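Local coordinates for DUF3501 family protein (PDB 3FJV) that is of unknown function and belongs to the DUF3501 family, pairing an antiparallel sheet with several helices in each chain of a two-chain assembly, at residues K156-K160 and A190-D194. Residues are numbered along the deposited sequence; the frame is centred on the assembly and turned at random.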
loop_
_atom_site.group_PDB
_atom_site.type_symbol
_atom_site.label_atom_id
_atom_site.label_comp_id
_atom_site.label_asym_id
_atom_site.label_seq_id
_atom_site.Cartn_x
_atom_site.Cartn_y
_atom_site.Cartn_z
ATOM N N LYS A 156 -14.415 -15.433 -25.265
ATOM C CA LYS A 156 -15.698 -15.284 -24.662
ATOM C C LYS A 156 -16.617 -16.479 -25.008
ATOM O O LYS A 156 -17.347 -16.981 -24.145
ATOM C CB LYS A 156 -16.377 -13.986 -25.115
ATOM C CG LYS A 156 -15.849 -12.717 -24.538
ATOM C CD LYS A 156 -16.834 -11.640 -24.982
ATOM C CE LYS A 156 -16.363 -10.282 -24.786
ATOM N NZ LYS A 156 -17.276 -9.344 -25.520
ATOM N N ALA A 157 -16.614 -16.899 -26.267
ATOM C CA ALA A 157 -17.487 -17.983 -26.690
ATOM C C ALA A 157 -17.157 -19.252 -25.837
ATOM O O ALA A 157 -18.058 -19.938 -25.297
ATOM C CB ALA A 157 -17.304 -18.281 -28.179
ATOM N N LYS A 158 -15.878 -19.574 -25.796
ATOM C CA LYS A 158 -15.417 -20.838 -25.182
ATOM C C LYS A 158 -15.698 -20.791 -23.692
ATOM O O LYS A 158 -16.250 -21.716 -23.170
ATOM C CB LYS A 158 -13.926 -21.120 -25.470
ATOM C CG LYS A 158 -13.676 -21.591 -26.899
ATOM C CD LYS A 158 -12.279 -21.952 -27.146
ATOM C CE LYS A 158 -12.085 -22.628 -28.483
ATOM N NZ LYS A 158 -10.603 -22.918 -28.536
ATOM N N LEU A 159 -15.415 -19.663 -23.044
ATOM C CA LEU A 159 -15.668 -19.539 -21.623
ATOM C C LEU A 159 -17.154 -19.716 -21.259
ATOM O O LEU A 159 -17.521 -20.507 -20.350
ATOM C CB LEU A 159 -15.150 -18.187 -21.127
ATOM C CG LEU A 159 -15.024 -18.021 -19.639
ATOM C CD1 LEU A 159 -14.056 -19.076 -19.075
ATOM C CD2 LEU A 159 -14.611 -16.586 -19.300
ATOM N N LYS A 160 -18.021 -19.018 -21.986
ATOM C CA LYS A 160 -19.490 -19.138 -21.779
ATOM C C LYS A 160 -19.964 -20.512 -22.080
ATOM O O LYS A 160 -20.920 -20.969 -21.474
ATOM C CB LYS A 160 -20.248 -18.139 -22.645
ATOM C CG LYS A 160 -20.046 -16.720 -22.153
ATOM C CD LYS A 160 -20.606 -15.684 -23.126
ATOM C CE LYS A 160 -20.680 -14.294 -22.503
ATOM N NZ LYS A 160 -21.678 -14.176 -21.362
ATOM N N ALA A 190 -17.724 -16.072 -16.573
ATOM C CA ALA A 190 -18.333 -16.045 -17.887
ATOM C C ALA A 190 -19.530 -15.073 -17.928
ATOM O O ALA A 190 -19.729 -14.369 -18.913
ATOM C CB ALA A 190 -18.751 -17.478 -18.314
ATOM N N GLY A 191 -20.279 -15.004 -16.833
ATOM C CA GLY A 191 -21.433 -14.143 -16.742
ATOM C C GLY A 191 -21.133 -12.653 -16.714
ATOM O O GLY A 191 -22.034 -11.864 -16.923
ATOM N N ASP A 192 -19.891 -12.263 -16.425
ATOM C CA ASP A 192 -19.492 -10.872 -16.458
ATOM C C ASP A 192 -19.379 -10.294 -17.885
ATOM O O ASP A 192 -19.254 -9.077 -18.038
ATOM C CB ASP A 192 -18.074 -10.705 -15.881
ATOM C CG ASP A 192 -17.967 -11.004 -14.380
ATOM O OD1 ASP A 192 -19.005 -11.217 -13.672
ATOM O OD2 ASP A 192 -16.785 -11.036 -13.930
ATOM N N LEU A 193 -19.287 -11.176 -18.873
ATOM C CA LEU A 193 -18.912 -10.830 -20.241
ATOM C C LEU A 193 -20.194 -10.798 -21.075
ATOM O O LEU A 193 -21.123 -11.560 -20.815
ATOM C CB LEU A 193 -17.977 -11.901 -20.820
ATOM C CG LEU A 193 -16.657 -12.099 -20.084
ATOM C CD1 LEU A 193 -16.156 -13.516 -20.475
ATOM C CD2 LEU A 193 -15.689 -10.939 -20.382
ATOM N N ASP A 194 -20.218 -9.909 -22.072
ATOM C CA ASP A 194 -21.413 -9.594 -22.856
ATOM C C ASP A 194 -21.160 -10.159 -24.249
ATOM O O ASP A 194 -20.115 -10.824 -24.501
ATOM C CB ASP A 194 -21.585 -8.055 -22.966
ATOM C CG ASP A 194 -20.628 -7.426 -24.039
ATOM O OD1 ASP A 194 -19.920 -8.183 -24.790
ATOM O OD2 ASP A 194 -20.581 -6.188 -24.141
ATOM O OXT ASP A 194 -21.978 -9.927 -25.147
#
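Ala190 O, in a type I beta turn, is gripped twice: Leu193 N reaches it at 3.2 Å within the turn, and Lys160 NZ at 3.1 Å from the opposite face of its plane. The same ammonium also bonds Leu193 O, 2.7 Å from Lys160 NZ, so one cation bridges both ends of the turn. It comes in above each carbonyl plane rather than along a lone pair. A bend at the last torsion of Lys160 (chi4 -66°) brings the nitrogen to both oxygens. One helical turn earlier, Lys156 runs extended past Leu193; its NZ has its strongest polar partner in Ser85 OG and adds a salt bridge to Asp194 OD1 (3.0 Å), on the syn side but 29° out of the carboxylate plane, and a weak bond to Asp194 O (3.4 Å) of the C-terminal carboxylate. Both lysine chains touch Leu193, and on their buried side the packing is apolar. Leu193 CD1 meets Leu159 CD2 at 3.6 Å, the side chains crossing near a right angle, while Ala190 CB, 3.9 Å from Leu159 O, is small enough for the helix backbone to come close. Leu87 of strand 86-93 and Leu151 of a loop also pack on Leu193. Lys160 thus ties the turn through neutral carbonyls, whereas Lys156 probably offsets Asp194's negative charge.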